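Cell division control protein 45 cdc45 putative (Entamoeba histolytica, PDB 6CC2) probably serves, like its eukaryotic relatives, as the Cdc45 subunit of the CMG helicase that unwinds DNA during chromosome replication. Local coordinates at residues 260-265 with 397-401; 209-213 with 354-359; 257-261 with 271-277. All coordinates share one frame; numbering follows the deposited sequence.

Interaction 1: residues 260-265 with 397-401; sequences MLLRHW and FAKCI. With EDO (1,2-ethanediol), chain K.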
HETATM    1  N   MSE A 260     -13.890  -6.111  -1.199  1.00 19.37           N
HETATM    2  CA  MSE A 260     -13.151  -5.208  -2.084  1.00 17.09           C
HETATM    3  C   MSE A 260     -13.984  -4.650  -3.216  1.00 16.26           C
HETATM    4  O   MSE A 260     -14.486  -5.411  -4.076  1.00 17.87           O
HETATM    5  CB  MSE A 260     -11.930  -5.982  -2.693  1.00 25.15           C
HETATM    6  CG  MSE A 260     -11.220  -5.189  -3.760  1.00 41.92           C
HETATM    7 SE   MSE A 260      -9.626  -6.158  -4.393  1.00 51.60          SE
HETATM    8  CE  MSE A 260     -10.351  -7.860  -4.805  1.00 59.14           C
ATOM      9  N   LEU A 261     -14.155  -3.325  -3.226  1.00 15.54           N
ATOM     10  CA  LEU A 261     -14.823  -2.594  -4.293  1.00 15.52           C
ATOM     11  C   LEU A 261     -16.240  -3.094  -4.579  1.00 17.26           C
ATOM     12  O   LEU A 261     -16.738  -2.936  -5.685  1.00 16.69           O
ATOM     13  CB  LEU A 261     -13.982  -2.625  -5.579  1.00 16.21           C
ATOM     14  CG  LEU A 261     -12.697  -1.807  -5.502  1.00 18.77           C
ATOM     15  CD1 LEU A 261     -11.914  -1.967  -6.812  1.00 19.95           C
ATOM     16  CD2 LEU A 261     -12.978  -0.344  -5.258  1.00 20.53           C
ATOM     17  N   LEU A 262     -16.905  -3.656  -3.566  1.00 18.62           N
ATOM     18  CA  LEU A 262     -18.225  -4.250  -3.755  1.00 18.48           C
ATOM     19  C   LEU A 262     -19.186  -3.320  -4.499  1.00 16.67           C
ATOM     20  O   LEU A 262     -19.834  -3.730  -5.459  1.00 16.38           O
ATOM     21  CB  LEU A 262     -18.793  -4.639  -2.393  1.00 18.29           C
ATOM     22  CG  LEU A 262     -20.209  -5.246  -2.350  1.00 21.16           C
ATOM     23  CD1 LEU A 262     -20.245  -6.543  -3.129  1.00 20.76           C
ATOM     24  CD2 LEU A 262     -20.689  -5.450  -0.922  1.00 24.17           C
ATOM     25  N   ARG A 263     -19.331  -2.075  -4.046  1.00 16.64           N
ATOM     26  CA  ARG A 263     -20.281  -1.170  -4.668  1.00 18.61           C
ATOM     27  C   ARG A 263     -19.938  -0.876  -6.117  1.00 19.21           C
ATOM     28  O   ARG A 263     -20.811  -0.466  -6.877  1.00 19.60           O
ATOM     29  CB  ARG A 263     -20.369   0.128  -3.863  1.00 21.12           C
ATOM     30  CG  ARG A 263     -21.163   0.008  -2.575  1.00 20.22           C
ATOM     31  CD  ARG A 263     -21.197   1.342  -1.799  1.00 21.71           C
ATOM     32  NE  ARG A 263     -19.837   1.699  -1.387  1.00 21.06           N
ATOM     33  CZ  ARG A 263     -19.223   1.181  -0.331  1.00 22.68           C
ATOM     34  NH1 ARG A 263     -19.839   0.318   0.465  1.00 24.32           N
ATOM     35  NH2 ARG A 263     -17.980   1.539  -0.063  1.00 22.45           N
ATOM     36  N   HIS A 264     -18.691  -1.101  -6.523  1.00 17.21           N
ATOM     37  CA  HIS A 264     -18.216  -0.789  -7.869  1.00 18.15           C
ATOM     38  C   HIS A 264     -17.942  -2.051  -8.674  1.00 20.91           C
ATOM     39  O   HIS A 264     -17.262  -2.016  -9.710  1.00 21.20           O
ATOM     40  CB  HIS A 264     -16.980   0.098  -7.737  1.00 19.68           C
ATOM     41  CG  HIS A 264     -17.191   1.186  -6.738  1.00 20.30           C
ATOM     42  ND1 HIS A 264     -18.040   2.249  -6.971  1.00 20.40           N
ATOM     43  CD2 HIS A 264     -16.750   1.330  -5.467  1.00 19.12           C
ATOM     44  CE1 HIS A 264     -18.081   3.011  -5.888  1.00 20.98           C
ATOM     45  NE2 HIS A 264     -17.332   2.457  -4.958  1.00 20.72           N
ATOM     46  N   TRP A 265     -18.490  -3.166  -8.231  1.00 19.89           N
ATOM     47  CA  TRP A 265     -18.214  -4.465  -8.835  1.00 19.09           C
ATOM     48  C   TRP A 265     -19.507  -5.265  -8.793  1.00 18.65           C
ATOM     49  O   TRP A 265     -20.601  -4.706  -8.987  1.00 18.33           O
ATOM     50  CB  TRP A 265     -17.083  -5.152  -8.080  1.00 19.12           C
ATOM     51  CG  TRP A 265     -16.272  -6.133  -8.836  1.00 18.91           C
ATOM     52  CD1 TRP A 265     -16.513  -6.641 -10.064  1.00 18.38           C
ATOM     53  CD2 TRP A 265     -15.017  -6.693  -8.405  1.00 16.99           C
ATOM     54  NE1 TRP A 265     -15.497  -7.505 -10.433  1.00 18.79           N
ATOM     55  CE2 TRP A 265     -14.577  -7.560  -9.420  1.00 18.97           C
ATOM     56  CE3 TRP A 265     -14.245  -6.549  -7.256  1.00 17.91           C
ATOM     57  CZ2 TRP A 265     -13.388  -8.273  -9.326  1.00 20.42           C
ATOM     58  CZ3 TRP A 265     -13.072  -7.261  -7.166  1.00 22.21           C
ATOM     59  CH2 TRP A 265     -12.654  -8.106  -8.196  1.00 20.80           C
ATOM     60  N   PHE A 397     -10.845   1.899 -10.369  1.00 19.28           N
ATOM     61  CA  PHE A 397     -11.638   0.714 -10.072  1.00 21.01           C
ATOM     62  C   PHE A 397     -11.402  -0.358 -11.135  1.00 19.98           C
ATOM     63  O   PHE A 397     -11.195  -1.536 -10.821  1.00 19.70           O
ATOM     64  CB  PHE A 397     -13.130   1.043 -10.013  1.00 19.78           C
ATOM     65  CG  PHE A 397     -13.524   2.025  -8.937  1.00 19.94           C
ATOM     66  CD1 PHE A 397     -12.771   2.191  -7.788  1.00 20.00           C
ATOM     67  CD2 PHE A 397     -14.677   2.790  -9.090  1.00 19.98           C
ATOM     68  CE1 PHE A 397     -13.155   3.115  -6.825  1.00 18.94           C
ATOM     69  CE2 PHE A 397     -15.066   3.699  -8.128  1.00 20.94           C
ATOM     70  CZ  PHE A 397     -14.309   3.855  -6.982  1.00 19.27           C
ATOM     71  N   ALA A 398     -11.406   0.048 -12.412  1.00 20.51           N
ATOM     72  CA  ALA A 398     -11.253  -0.935 -13.488  1.00 20.95           C
ATOM     73  C   ALA A 398      -9.880  -1.590 -13.447  1.00 20.43           C
ATOM     74  O   ALA A 398      -9.762  -2.815 -13.644  1.00 21.15           O
ATOM     75  CB  ALA A 398     -11.477  -0.273 -14.846  1.00 22.09           C
ATOM     76  N   LYS A 399      -8.828  -0.793 -13.214  1.00 19.70           N
ATOM     77  CA  LYS A 399      -7.486  -1.359 -13.164  1.00 19.92           C
ATOM     78  C   LYS A 399      -7.359  -2.341 -12.001  1.00 20.76           C
ATOM     79  O   LYS A 399      -6.783  -3.434 -12.153  1.00 18.94           O
ATOM     80  CB  LYS A 399      -6.440  -0.258 -13.035  1.00 20.84           C
ATOM     81  CG  LYS A 399      -5.004  -0.757 -13.133  1.00 21.53           C
ATOM     82  CD  LYS A 399      -3.992   0.415 -13.051  1.00 21.35           C
ATOM     83  CE  LYS A 399      -2.556  -0.095 -13.137  1.00 20.08           C
ATOM     84  NZ  LYS A 399      -1.563   1.026 -13.042  1.00 23.56           N
ATOM     85  N   CYS A 400      -7.908  -1.972 -10.840  1.00 19.22           N
ATOM     86  CA  CYS A 400      -7.863  -2.850  -9.679  1.00 18.40           C
ATOM     87  C   CYS A 400      -8.620  -4.146  -9.944  1.00 17.35           C
ATOM     88  O   CYS A 400      -8.160  -5.232  -9.591  1.00 16.43           O
ATOM     89  CB  CYS A 400      -8.453  -2.099  -8.466  1.00 19.27           C
ATOM     90  SG  CYS A 400      -8.327  -2.975  -6.936  1.00 21.26           S
ATOM     91  N   ILE A 401      -9.812  -4.039 -10.524  1.00 15.72           N
ATOM     92  CA  ILE A 401     -10.624  -5.216 -10.795  1.00 18.91           C
ATOM     93  C   ILE A 401      -9.917  -6.141 -11.780  1.00 20.94           C
ATOM     94  O   ILE A 401      -9.816  -7.352 -11.562  1.00 19.19           O
ATOM     95  CB  ILE A 401     -12.008  -4.794 -11.313  1.00 21.29           C
ATOM     96  CG1 ILE A 401     -12.859  -4.277 -10.139  1.00 19.74           C
ATOM     97  CG2 ILE A 401     -12.689  -5.948 -12.026  1.00 21.88           C
ATOM     98  CD1 ILE A 401     -14.143  -3.585 -10.569  1.00 20.74           C
TER
HETATM   99  C1  EDO K 610     -22.469  -3.037   1.868  1.00 72.95           C
HETATM  100  O1  EDO K 610     -23.718  -2.764   2.514  1.00 75.82           O
HETATM  101  C2  EDO K 610     -22.361  -2.192   0.603  1.00 70.22           C
HETATM  102  O2  EDO K 610     -22.546  -0.809   0.926  1.00 67.99           O

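Interaction 2: residues 209-213 with 354-359; sequences CDQYI and AFDAAH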
ATOM      1  N   CYS A 209      -6.831   3.927   5.480  1.00 17.09           N
ATOM      2  CA  CYS A 209      -7.341   2.779   4.748  1.00 16.40           C
ATOM      3  C   CYS A 209      -6.214   2.075   3.986  1.00 15.31           C
ATOM      4  O   CYS A 209      -6.172   0.839   3.938  1.00 16.94           O
ATOM      5  CB  CYS A 209      -8.431   3.207   3.767  1.00 16.84           C
ATOM      6  SG  CYS A 209      -9.974   3.655   4.558  1.00 19.43           S
ATOM      7  N   ASP A 210      -5.305   2.849   3.379  1.00 15.38           N
ATOM      8  CA  ASP A 210      -4.140   2.254   2.703  1.00 15.21           C
ATOM      9  C   ASP A 210      -3.323   1.409   3.677  1.00 14.08           C
ATOM     10  O   ASP A 210      -2.912   0.284   3.357  1.00 15.39           O
ATOM     11  CB  ASP A 210      -3.278   3.354   2.083  1.00 20.52           C
ATOM     12  CG  ASP A 210      -2.008   2.804   1.445  1.00 24.79           C
ATOM     13  OD1 ASP A 210      -2.112   1.858   0.630  1.00 22.35           O
ATOM     14  OD2 ASP A 210      -0.894   3.328   1.754  1.00 22.27           O
ATOM     15  N   GLN A 211      -3.057   1.939   4.877  1.00 14.51           N
ATOM     16  CA  GLN A 211      -2.323   1.139   5.866  1.00 17.02           C
ATOM     17  C   GLN A 211      -3.026  -0.181   6.157  1.00 14.90           C
ATOM     18  O   GLN A 211      -2.378  -1.230   6.289  1.00 16.23           O
ATOM     19  CB  GLN A 211      -2.171   1.907   7.170  1.00 17.99           C
ATOM     20  CG  GLN A 211      -1.151   3.017   7.150  1.00 20.11           C
ATOM     21  CD  GLN A 211      -0.952   3.548   8.553  1.00 18.94           C
ATOM     22  OE1 GLN A 211      -1.906   3.950   9.215  1.00 18.13           O
ATOM     23  NE2 GLN A 211       0.293   3.507   9.025  1.00 19.07           N
ATOM     24  N   TYR A 212      -4.344  -0.159   6.304  1.00 14.29           N
ATOM     25  CA  TYR A 212      -5.062  -1.389   6.653  1.00 15.98           C
ATOM     26  C   TYR A 212      -5.073  -2.356   5.478  1.00 15.67           C
ATOM     27  O   TYR A 212      -4.796  -3.552   5.641  1.00 17.45           O
ATOM     28  CB  TYR A 212      -6.492  -1.052   7.123  1.00 17.60           C
ATOM     29  CG  TYR A 212      -7.307  -2.240   7.531  1.00 19.00           C
ATOM     30  CD1 TYR A 212      -7.044  -2.941   8.719  1.00 19.68           C
ATOM     31  CD2 TYR A 212      -8.353  -2.695   6.727  1.00 21.39           C
ATOM     32  CE1 TYR A 212      -7.794  -4.033   9.092  1.00 18.42           C
ATOM     33  CE2 TYR A 212      -9.123  -3.791   7.101  1.00 21.47           C
ATOM     34  CZ  TYR A 212      -8.838  -4.462   8.275  1.00 21.38           C
ATOM     35  OH  TYR A 212      -9.588  -5.559   8.632  1.00 22.43           O
ATOM     36  N   ILE A 213      -5.398  -1.867   4.266  1.00 15.26           N
ATOM     37  CA  ILE A 213      -5.335  -2.702   3.071  1.00 15.94           C
ATOM     38  C   ILE A 213      -3.960  -3.341   2.924  1.00 18.08           C
ATOM     39  O   ILE A 213      -3.834  -4.509   2.522  1.00 17.85           O
ATOM     40  CB  ILE A 213      -5.680  -1.859   1.822  1.00 16.57           C
ATOM     41  CG1 ILE A 213      -7.148  -1.500   1.829  1.00 18.19           C
ATOM     42  CG2 ILE A 213      -5.312  -2.607   0.550  1.00 19.92           C
ATOM     43  CD1 ILE A 213      -7.534  -0.391   0.814  1.00 21.78           C
ATOM     44  N   ALA A 354     -13.461   5.659   1.495  1.00 18.03           N
ATOM     45  CA  ALA A 354     -12.009   5.810   1.525  1.00 17.70           C
ATOM     46  C   ALA A 354     -11.304   4.491   1.260  1.00 18.74           C
ATOM     47  O   ALA A 354     -10.164   4.508   0.796  1.00 17.10           O
ATOM     48  CB  ALA A 354     -11.579   6.418   2.857  1.00 17.11           C
ATOM     49  N   PHE A 355     -11.962   3.338   1.513  1.00 16.13           N
ATOM     50  CA  PHE A 355     -11.380   2.071   1.099  1.00 17.18           C
ATOM     51  C   PHE A 355     -11.414   1.931  -0.412  1.00 15.61           C
ATOM     52  O   PHE A 355     -10.427   1.503  -1.027  1.00 16.23           O
ATOM     53  CB  PHE A 355     -12.117   0.899   1.738  1.00 18.40           C
ATOM     54  CG  PHE A 355     -11.682   0.594   3.142  1.00 19.09           C
ATOM     55  CD1 PHE A 355     -10.375   0.234   3.406  1.00 20.93           C
ATOM     56  CD2 PHE A 355     -12.571   0.648   4.179  1.00 21.14           C
ATOM     57  CE1 PHE A 355      -9.979  -0.076   4.695  1.00 21.87           C
ATOM     58  CE2 PHE A 355     -12.180   0.328   5.465  1.00 20.35           C
ATOM     59  CZ  PHE A 355     -10.883  -0.017   5.712  1.00 19.49           C
ATOM     60  N   ASP A 356     -12.551   2.285  -1.030  1.00 16.57           N
ATOM     61  CA  ASP A 356     -12.643   2.226  -2.485  1.00 18.34           C
ATOM     62  C   ASP A 356     -11.561   3.095  -3.110  1.00 15.82           C
ATOM     63  O   ASP A 356     -10.883   2.696  -4.070  1.00 16.24           O
ATOM     64  CB  ASP A 356     -14.003   2.706  -2.983  1.00 17.73           C
ATOM     65  CG  ASP A 356     -15.165   1.865  -2.482  1.00 18.35           C
ATOM     66  OD1 ASP A 356     -15.023   0.641  -2.314  1.00 20.37           O
ATOM     67  OD2 ASP A 356     -16.267   2.486  -2.269  1.00 20.17           O
ATOM     68  N   ALA A 357     -11.426   4.320  -2.598  1.00 16.84           N
ATOM     69  CA  ALA A 357     -10.448   5.251  -3.137  1.00 17.50           C
ATOM     70  C   ALA A 357      -9.023   4.751  -2.926  1.00 16.32           C
ATOM     71  O   ALA A 357      -8.171   4.901  -3.819  1.00 16.24           O
ATOM     72  CB  ALA A 357     -10.640   6.615  -2.489  1.00 17.65           C
ATOM     73  N   ALA A 358      -8.729   4.182  -1.741  1.00 15.22           N
ATOM     74  CA  ALA A 358      -7.394   3.635  -1.522  1.00 14.79           C
ATOM     75  C   ALA A 358      -7.094   2.470  -2.474  1.00 17.05           C
ATOM     76  O   ALA A 358      -5.964   2.335  -2.980  1.00 17.31           O
ATOM     77  CB  ALA A 358      -7.231   3.226  -0.073  1.00 15.26           C
ATOM     78  N   HIS A 359      -8.076   1.620  -2.736  1.00 15.65           N
ATOM     79  CA  HIS A 359      -7.862   0.539  -3.706  1.00 16.34           C
ATOM     80  C   HIS A 359      -7.584   1.124  -5.089  1.00 15.64           C
ATOM     81  O   HIS A 359      -6.677   0.669  -5.800  1.00 17.55           O
ATOM     82  CB  HIS A 359      -9.078  -0.396  -3.766  1.00 17.87           C
ATOM     83  CG  HIS A 359      -9.180  -1.348  -2.628  1.00 18.07           C
ATOM     84  ND1 HIS A 359      -8.201  -2.273  -2.335  1.00 18.04           N
ATOM     85  CD2 HIS A 359     -10.183  -1.560  -1.740  1.00 17.83           C
ATOM     86  CE1 HIS A 359      -8.581  -2.996  -1.295  1.00 19.86           C
ATOM     87  NE2 HIS A 359      -9.781  -2.590  -0.916  1.00 18.56           N
TER
HETATM   88  O   HOH W   1      -4.237   0.949  -0.996  1.00 24.39           O

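Interaction 3: residues 257-261 with 271-277; sequences CQLML and LFHTREI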
ATOM      1  N   CYS A 257     -19.623  -3.384   4.913  1.00 22.96           N
ATOM      2  CA  CYS A 257     -19.130  -4.747   4.674  1.00 25.22           C
ATOM      3  C   CYS A 257     -17.934  -4.665   3.736  1.00 26.57           C
ATOM      4  O   CYS A 257     -18.081  -4.360   2.547  1.00 30.30           O
ATOM      5  CB  CYS A 257     -20.245  -5.610   4.089  1.00 29.26           C
ATOM      6  SG  CYS A 257     -19.749  -7.323   3.847  1.00 31.62           S
ATOM      7  N   GLN A 258     -16.744  -4.934   4.260  1.00 22.61           N
ATOM      8  CA  GLN A 258     -15.513  -4.525   3.575  1.00 23.69           C
ATOM      9  C   GLN A 258     -15.046  -5.582   2.569  1.00 24.44           C
ATOM     10  O   GLN A 258     -13.928  -6.083   2.616  1.00 26.89           O
ATOM     11  CB  GLN A 258     -14.419  -4.231   4.594  1.00 28.98           C
ATOM     12  CG  GLN A 258     -14.771  -3.088   5.537  1.00 28.29           C
ATOM     13  CD  GLN A 258     -15.037  -1.797   4.805  1.00 26.21           C
ATOM     14  OE1 GLN A 258     -14.738  -1.660   3.608  1.00 27.47           O
ATOM     15  NE2 GLN A 258     -15.581  -0.825   5.508  1.00 25.65           N
ATOM     16  N   LEU A 259     -15.932  -5.916   1.649  1.00 19.84           N
ATOM     17  CA  LEU A 259     -15.537  -6.691   0.467  1.00 18.04           C
ATOM     18  C   LEU A 259     -14.986  -5.721  -0.571  1.00 20.02           C
ATOM     19  O   LEU A 259     -15.525  -4.625  -0.772  1.00 21.56           O
ATOM     20  CB  LEU A 259     -16.718  -7.464  -0.101  1.00 20.88           C
ATOM     21  CG  LEU A 259     -17.310  -8.545   0.804  1.00 23.60           C
ATOM     22  CD1 LEU A 259     -18.517  -9.163   0.117  1.00 26.78           C
ATOM     23  CD2 LEU A 259     -16.266  -9.621   1.125  1.00 23.87           C
HETATM   24  N   MSE A 260     -13.890  -6.111  -1.199  1.00 19.37           N
HETATM   25  CA  MSE A 260     -13.151  -5.208  -2.084  1.00 17.09           C
HETATM   26  C   MSE A 260     -13.984  -4.650  -3.216  1.00 16.26           C
HETATM   27  O   MSE A 260     -14.486  -5.411  -4.076  1.00 17.87           O
HETATM   28  CB  MSE A 260     -11.930  -5.982  -2.693  1.00 25.15           C
HETATM   29  CG  MSE A 260     -11.220  -5.189  -3.760  1.00 41.92           C
HETATM   30 SE   MSE A 260      -9.626  -6.158  -4.393  1.00 51.60          SE
HETATM   31  CE  MSE A 260     -10.351  -7.860  -4.805  1.00 59.14           C
ATOM     32  N   LEU A 261     -14.155  -3.325  -3.226  1.00 15.54           N
ATOM     33  CA  LEU A 261     -14.823  -2.594  -4.293  1.00 15.52           C
ATOM     34  C   LEU A 261     -16.240  -3.094  -4.579  1.00 17.26           C
ATOM     35  O   LEU A 261     -16.738  -2.936  -5.685  1.00 16.69           O
ATOM     36  CB  LEU A 261     -13.982  -2.625  -5.579  1.00 16.21           C
ATOM     37  CG  LEU A 261     -12.697  -1.807  -5.502  1.00 18.77           C
ATOM     38  CD1 LEU A 261     -11.914  -1.967  -6.812  1.00 19.95           C
ATOM     39  CD2 LEU A 261     -12.978  -0.344  -5.258  1.00 20.53           C
ATOM     40  N   LEU A 271     -16.716 -10.815  -3.649  1.00 18.60           N
ATOM     41  CA  LEU A 271     -16.517 -11.809  -2.598  1.00 18.30           C
ATOM     42  C   LEU A 271     -15.385 -12.764  -2.934  1.00 21.68           C
ATOM     43  O   LEU A 271     -14.548 -13.067  -2.083  1.00 21.85           O
ATOM     44  CB  LEU A 271     -17.816 -12.585  -2.363  1.00 22.71           C
ATOM     45  CG  LEU A 271     -17.792 -13.671  -1.301  1.00 26.74           C
ATOM     46  CD1 LEU A 271     -17.369 -13.136   0.043  1.00 30.73           C
ATOM     47  CD2 LEU A 271     -19.171 -14.324  -1.212  1.00 27.26           C
ATOM     48  N   PHE A 272     -15.326 -13.227  -4.181  1.00 21.54           N
ATOM     49  CA  PHE A 272     -14.309 -14.211  -4.561  1.00 22.33           C
ATOM     50  C   PHE A 272     -12.903 -13.625  -4.507  1.00 21.67           C
ATOM     51  O   PHE A 272     -11.944 -14.366  -4.286  1.00 23.18           O
ATOM     52  CB  PHE A 272     -14.607 -14.747  -5.962  1.00 21.39           C
ATOM     53  CG  PHE A 272     -13.812 -15.988  -6.322  1.00 19.85           C
ATOM     54  CD1 PHE A 272     -14.225 -17.232  -5.896  1.00 22.09           C
ATOM     55  CD2 PHE A 272     -12.665 -15.882  -7.069  1.00 23.64           C
ATOM     56  CE1 PHE A 272     -13.506 -18.358  -6.220  1.00 24.44           C
ATOM     57  CE2 PHE A 272     -11.925 -17.018  -7.398  1.00 25.66           C
ATOM     58  CZ  PHE A 272     -12.354 -18.249  -6.968  1.00 24.72           C
ATOM     59  N   HIS A 273     -12.749 -12.324  -4.688  1.00 18.77           N
ATOM     60  CA  HIS A 273     -11.432 -11.691  -4.751  1.00 20.53           C
ATOM     61  C   HIS A 273     -11.028 -10.957  -3.477  1.00 21.58           C
ATOM     62  O   HIS A 273      -9.960 -10.337  -3.448  1.00 23.31           O
ATOM     63  CB  HIS A 273     -11.385 -10.746  -5.945  1.00 20.80           C
ATOM     64  CG  HIS A 273     -11.465 -11.463  -7.255  1.00 21.87           C
ATOM     65  ND1 HIS A 273     -12.665 -11.846  -7.823  1.00 22.12           N
ATOM     66  CD2 HIS A 273     -10.493 -11.904  -8.098  1.00 23.00           C
ATOM     67  CE1 HIS A 273     -12.428 -12.483  -8.958  1.00 23.72           C
ATOM     68  NE2 HIS A 273     -11.123 -12.540  -9.143  1.00 23.20           N
ATOM     69  N   THR A 274     -11.841 -11.004  -2.431  1.00 18.43           N
ATOM     70  CA  THR A 274     -11.467 -10.445  -1.132  1.00 21.45           C
ATOM     71  C   THR A 274     -10.630 -11.503  -0.403  1.00 21.01           C
ATOM     72  O   THR A 274     -11.137 -12.535   0.029  1.00 20.06           O
ATOM     73  CB  THR A 274     -12.700 -10.041  -0.340  1.00 23.82           C
ATOM     74  OG1 THR A 274     -13.442  -9.051  -1.095  1.00 20.33           O
ATOM     75  CG2 THR A 274     -12.306  -9.451   1.003  1.00 25.98           C
ATOM     76  N   ARG A 275      -9.325 -11.233  -0.283  1.00 20.03           N
ATOM     77  CA  ARG A 275      -8.372 -12.289  -0.028  1.00 18.28           C
ATOM     78  C   ARG A 275      -8.579 -12.965   1.316  1.00 18.16           C
ATOM     79  O   ARG A 275      -8.481 -14.194   1.409  1.00 19.61           O
ATOM     80  CB  ARG A 275      -6.947 -11.738  -0.147  1.00 18.92           C
ATOM     81  CG  ARG A 275      -6.699 -11.200  -1.528  1.00 21.78           C
ATOM     82  CD  ARG A 275      -5.303 -10.638  -1.723  1.00 23.03           C
ATOM     83  NE  ARG A 275      -5.230  -9.970  -3.015  1.00 22.53           N
ATOM     84  CZ  ARG A 275      -4.160  -9.323  -3.472  1.00 25.58           C
ATOM     85  NH1 ARG A 275      -3.052  -9.255  -2.735  1.00 24.22           N
ATOM     86  NH2 ARG A 275      -4.208  -8.728  -4.657  1.00 25.46           N
ATOM     87  N   GLU A 276      -8.783 -12.186   2.374  1.00 21.14           N
ATOM     88  CA  GLU A 276      -8.901 -12.808   3.692  1.00 23.15           C
ATOM     89  C   GLU A 276     -10.174 -13.631   3.786  1.00 23.30           C
ATOM     90  O   GLU A 276     -10.187 -14.697   4.400  1.00 25.97           O
ATOM     91  CB  GLU A 276      -8.889 -11.742   4.796  1.00 32.64           C
ATOM     92  CG  GLU A 276      -9.118 -12.341   6.197  1.00 54.32           C
ATOM     93  CD  GLU A 276      -8.971 -11.326   7.321  1.00 74.38           C
ATOM     94  OE1 GLU A 276      -8.066 -10.466   7.243  1.00 81.04           O
ATOM     95  OE2 GLU A 276      -9.764 -11.391   8.284  1.00 79.95           O
ATOM     96  N   ILE A 277     -11.242 -13.159   3.140  1.00 22.26           N
ATOM     97  CA  ILE A 277     -12.521 -13.874   3.204  1.00 21.06           C
ATOM     98  C   ILE A 277     -12.471 -15.123   2.352  1.00 22.33           C
ATOM     99  O   ILE A 277     -12.860 -16.209   2.786  1.00 23.01           O
ATOM    100  CB  ILE A 277     -13.654 -12.920   2.759  1.00 24.90           C
ATOM    101  CG1 ILE A 277     -13.587 -11.622   3.543  1.00 27.67           C
ATOM    102  CG2 ILE A 277     -14.997 -13.575   2.910  1.00 30.36           C
ATOM    103  CD1 ILE A 277     -13.578 -11.774   5.046  1.00 36.06           C
TER

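Interaction 1: residues 260-265 with 397-401
H264 and F397 stack across a loop-on-helix contact, in which the turn between strand 251-257 and helix 267-273 rests on the early part of helix 393-417. The aromatic evidence comes first. The two ring centroids are 4.2 Å apart and the planes differ by 19°, which defines an offset stack; the CE2 corner of F397 sits under the imidazole, while H264 CB also lies over the phenyl face as a CH-pi donor. On the opposite face of the imidazole is CB of R263, so the ring is sandwiched between its own neighbour and the helix.

A second CH-pi contact involves W265 and I401. CG1 of I401 stands 3.8 Å from the centroid of the six-membered ring of W265, only 15° off its normal. With CG2 anti to the backbone N of I401, both branches of this side chain spread over one indole face, and CG2 comes 3.6 Å from W265 NE1.

Purely apolar contacts fill the middle. L261 works as a fork: CD2 reaches F397 CD1 at 3.6 Å, and CD1 meets C400 SG at 3.7 Å. The selenium of selenomethionine M260 adds a looser approach to the same C400 SG.

R263 carries its charge on the side of the loop turned from helix 393-417, where it forms salt bridges with D256 and D356. Near the guanidinium plane, at its edge, NH1 donates to O2 of a 1,2-ethanediol, probably from the crystallisation liquor, at 3.0 Å.

Interaction 2: residues 209-213 with 354-359
The F355 ring carries the sulfur of C209 over one face and the CD1 methyl of I213 at its edge, near the ring plane. C209 SG lies 3.6 Å from the F355 centroid and 10° off the normal, so the sulfur-aromatic contact is centred. Y212 meets the same phenyl group rim to rim: the planes are at 60°, neither ring covers the other, and Y212 CD2 is 3.7 Å from F355 CE1.

The imidazole of H359 receives I213 from above, with CD1 of I213 3.5 Å from the ring centroid. I213 CG1 is anti to the carbonyl carbon, which extends this branch across the gap, where its terminal methyl meets both rings and A358 CB.

Small side chains line the rest of the interface. C209 SG touches A354 CB at 3.6 Å, while A358 CB sits beside C209 CB and the backbone N of D210. Beyond A358 the contact turns polar: one water donates to D210 OD1 at 2.8 Å and also to A358 O. The other carboxylate oxygen of D210 accepts from D34 N at the start of helix 33-48, tying this helix to the N-terminal part of the chain.

The axes of the two short helical segments approach to 9.2 Å, with a signed crossing angle of -69°; these features describe a steeply crossed helix-helix packing, in which alanines allow close backbones and aromatic rings fill the flank.

Interaction 3: residues 257-261 with 271-277
M260 and T274 meet at the tight point of this contact, where the backbone N of M260 donates to T274 OG1 at 3.0 Å with an angle of 162°, a nearly straight bond. The same hydroxyl is also bonded to S270 O, one turn earlier, so two partners fix its rotation. Next to it L259 inserts its CD2 branch, which lies 3.6 Å from T274 OG1 and 3.8 Å from L271 CD1; I277 CG1 is slightly farther from that methyl, at 4.1 Å.

T274 marks the junction of two successive helices, 267-273 and 275-281. It occupies the N-cap position of the second, yet its side chain makes no capping bond: OG1, beside the backbone N (chi1 -60°), is engaged with M260 and S270 instead.

The contact thins towards Q258, the centre of an inverse gamma turn closed by a weak bond from L259 N to C257 O. Here the nearest approach is Q258 O to T274 CG2 at 4.1 Å, and the amide leads away to S341. M260 , a selenomethionine, sends its side chain the other way, bent at chi3, towards buried H273, although the exact placement of its terminal methyl is doubtful.

Interaction 2 is the deepest contact, centred about 8 Å from the centre of the chain; interactions 1 and 3 are centred about 16 Å out and are only partly buried. Those two share M260 and L261, so one loop faces helix 393-417 through rings and methyls and the 267-281 helix pair through a backbone-to-hydroxyl bond. Interaction 2 instead joins two helices through sulfur, alanine and aromatic contacts, with a water at its border. D356 connects it to interaction 1: its OD2 forms a salt bridge with R263 NH2 and a weak hydrogen bond with H264 NE2. Between interactions 1 and 3, W265 CH2 packs 3.7 Å from H273 CG.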